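Local coordinates for lovastatin nonaketide synthase, polyketide synthase component (Aspergillus terreus, PDB 7CPX), which builds the nonaketide backbone of lovastatin, joining nine malonyl-CoA units into carrier-bound dihydromonacolin L with NADPH-dependent reduction and S-adenosylmethionine-dependent methylation, at residues A[1113-1118]-A[1139-1144]. The protein carries 2 engineered substitutions. Sequence-based numbering, arbitrary orientation.
Sequences NRVNIN and HNMQRA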
loop_
_atom_site.group_PDB
_atom_site.type_symbol
_atom_site.label_atom_id
_atom_site.label_comp_id
_atom_site.label_asym_id
_atom_site.label_seq_id
_atom_site.Cartn_x
_atom_site.Cartn_y
_atom_site.Cartn_z
ATOM N N ASN A 1113 -31.089 26.537 -26.069
ATOM C CA ASN A 1113 -32.384 26.486 -25.415
ATOM C C ASN A 1113 -32.193 26.292 -23.920
ATOM O O ASN A 1113 -31.407 25.444 -23.485
ATOM C CB ASN A 1113 -33.223 25.352 -26.000
ATOM C CG ASN A 1113 -33.535 25.560 -27.468
ATOM O OD1 ASN A 1113 -34.596 26.074 -27.820
ATOM N ND2 ASN A 1113 -32.609 25.163 -28.333
ATOM N N ARG A 1114 -32.904 27.104 -23.138
ATOM C CA ARG A 1114 -32.763 27.105 -21.690
ATOM C C ARG A 1114 -33.287 25.802 -21.105
ATOM O O ARG A 1114 -34.501 25.591 -21.022
ATOM C CB ARG A 1114 -33.503 28.299 -21.088
ATOM C CG ARG A 1114 -33.290 28.479 -19.595
ATOM C CD ARG A 1114 -34.284 29.470 -19.013
ATOM N NE ARG A 1114 -35.659 29.002 -19.159
ATOM C CZ ARG A 1114 -36.257 28.159 -18.329
ATOM N NH1 ARG A 1114 -35.632 27.668 -17.270
ATOM N NH2 ARG A 1114 -37.515 27.798 -18.566
ATOM N N VAL A 1115 -32.374 24.924 -20.700
ATOM C CA VAL A 1115 -32.753 23.637 -20.134
ATOM C C VAL A 1115 -33.408 23.871 -18.781
ATOM O O VAL A 1115 -32.785 24.408 -17.857
ATOM C CB VAL A 1115 -31.528 22.725 -20.002
ATOM C CG1 VAL A 1115 -31.886 21.477 -19.222
ATOM C CG2 VAL A 1115 -30.978 22.381 -21.374
ATOM N N ASN A 1116 -34.668 23.466 -18.656
ATOM C CA ASN A 1116 -35.352 23.531 -17.371
ATOM C C ASN A 1116 -34.662 22.569 -16.414
ATOM O O ASN A 1116 -34.792 21.348 -16.545
ATOM C CB ASN A 1116 -36.828 23.185 -17.537
ATOM C CG ASN A 1116 -37.613 23.339 -16.249
ATOM O OD1 ASN A 1116 -37.053 23.305 -15.154
ATOM N ND2 ASN A 1116 -38.923 23.505 -16.377
ATOM N N ILE A 1117 -33.926 23.121 -15.449
ATOM C CA ILE A 1117 -33.116 22.291 -14.564
ATOM C C ILE A 1117 -33.988 21.274 -13.841
ATOM O O ILE A 1117 -33.617 20.102 -13.707
ATOM C CB ILE A 1117 -32.339 23.175 -13.573
ATOM C CG1 ILE A 1117 -31.358 24.084 -14.320
ATOM C CG2 ILE A 1117 -31.612 22.312 -12.563
ATOM C CD1 ILE A 1117 -30.332 23.344 -15.151
ATOM N N ASN A 1118 -35.153 21.704 -13.358
ATOM C CA ASN A 1118 -36.053 20.772 -12.690
ATOM C C ASN A 1118 -36.475 19.656 -13.637
ATOM O O ASN A 1118 -36.431 18.476 -13.281
ATOM C CB ASN A 1118 -37.273 21.519 -12.152
ATOM C CG ASN A 1118 -36.912 22.521 -11.076
ATOM O OD1 ASN A 1118 -36.897 22.195 -9.889
ATOM N ND2 ASN A 1118 -36.615 23.747 -11.486
ATOM N N HIS A 1139 -27.147 25.239 -11.236
ATOM C CA HIS A 1139 -27.986 26.424 -11.096
ATOM C C HIS A 1139 -28.804 26.673 -12.356
ATOM O O HIS A 1139 -30.028 26.837 -12.294
ATOM C CB HIS A 1139 -27.121 27.640 -10.771
ATOM C CG HIS A 1139 -27.849 28.942 -10.884
ATOM N ND1 HIS A 1139 -28.976 29.231 -10.146
ATOM C CD2 HIS A 1139 -27.614 30.032 -11.654
ATOM C CE1 HIS A 1139 -29.402 30.443 -10.453
ATOM N NE2 HIS A 1139 -28.593 30.950 -11.366
ATOM N N ASN A 1140 -28.145 26.705 -13.511
ATOM C CA ASN A 1140 -28.839 26.924 -14.769
ATOM C C ASN A 1140 -28.022 26.318 -15.895
ATOM O O ASN A 1140 -26.789 26.301 -15.846
ATOM C CB ASN A 1140 -29.070 28.413 -15.037
ATOM C CG ASN A 1140 -27.799 29.133 -15.437
ATOM O OD1 ASN A 1140 -26.708 28.790 -14.985
ATOM N ND2 ASN A 1140 -27.934 30.133 -16.297
ATOM N N MET A 1141 -28.719 25.835 -16.918
ATOM C CA MET A 1141 -28.068 25.249 -18.074
ATOM C C MET A 1141 -28.871 25.578 -19.322
ATOM O O MET A 1141 -30.070 25.859 -19.265
ATOM C CB MET A 1141 -27.912 23.731 -17.926
ATOM C CG MET A 1141 -27.160 23.074 -19.071
ATOM S SD MET A 1141 -26.703 21.363 -18.737
ATOM C CE MET A 1141 -28.315 20.614 -18.533
ATOM N N GLN A 1142 -28.186 25.541 -20.458
ATOM C CA GLN A 1142 -28.812 25.771 -21.750
ATOM C C GLN A 1142 -28.008 25.026 -22.803
ATOM O O GLN A 1142 -26.776 25.100 -22.808
ATOM C CB GLN A 1142 -28.890 27.267 -22.066
ATOM C CG GLN A 1142 -27.565 28.008 -21.956
ATOM C CD GLN A 1142 -27.383 28.678 -20.611
ATOM O OE1 GLN A 1142 -27.474 28.036 -19.565
ATOM N NE2 GLN A 1142 -27.132 29.981 -20.631
ATOM N N ARG A 1143 -28.705 24.320 -23.690
ATOM C CA ARG A 1143 -28.066 23.384 -24.607
ATOM C C ARG A 1143 -28.475 23.651 -26.047
ATOM O O ARG A 1143 -29.594 24.089 -26.320
ATOM C CB ARG A 1143 -28.420 21.934 -24.261
ATOM C CG ARG A 1143 -29.867 21.562 -24.562
ATOM C CD ARG A 1143 -30.102 20.077 -24.422
ATOM N NE ARG A 1143 -29.222 19.304 -25.289
ATOM C CZ ARG A 1143 -29.396 19.166 -26.597
ATOM N NH1 ARG A 1143 -30.407 19.745 -27.223
ATOM N NH2 ARG A 1143 -28.534 18.434 -27.294
ATOM N N ALA A 1144 -27.560 23.355 -26.967
ATOM C CA ALA A 1144 -27.848 23.380 -28.394
ATOM C C ALA A 1144 -26.606 22.937 -29.151
ATOM O O ALA A 1144 -25.492 22.963 -28.621
ATOM C CB ALA A 1144 -28.281 24.765 -28.867
#
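Val1115 lays one methyl against Met1141 and the other against Arg1143. CG1 meets the methyl end of Met1141, 3.7 Å from its CE, and these two side chains run alongside each other. CG2 lies on the aliphatic part of Arg1143, 3.5 Å from its CG. Val1115 CG1 stands anti to the backbone N (chi1 171°), which turns CG2 toward Arg1143. Phe1120 of helix 1117-1126 touches both Val1115 and Met1141 and extends this apolar patch.

Arg1143 ends in a guanidinium group held by another part of the domain. Its NH2 donates to the carbonyl O of Ala1183, and NE makes a weak hydrogen bond to Gly1182 O. Its buried polar end thus ties the strand to the end of helix 1170-1184.

Ile1117 crosses Met1141 at about a right angle. Its CD1 packs 3.7 Å from Met1141 CB, while its CG1 lies near Asn1140 CA. Asn1116 sits at the N-cap just before, and its OD1 accepts a weak hydrogen bond from Ala1119 N.

The backbones pair antiparallel. Arg1143 N donates to Asn1113 O at 2.9 Å. The return bond from Asn1113 N to Arg1143 O is weak, as is Val1115 N to Met1141 O. Between these bonds, Arg1114 and Gln1142 form a non-hydrogen-bonded pair.

Strand 1113-1115 is a short edge strand that passes through the N-cap residue Asn1116 into helix 1117-1126. It borders strand 1140-1144 in the probable C-terminal hotdog fold of the dehydratase domain, part of the double-hotdog architecture of polyketide synthase dehydratases.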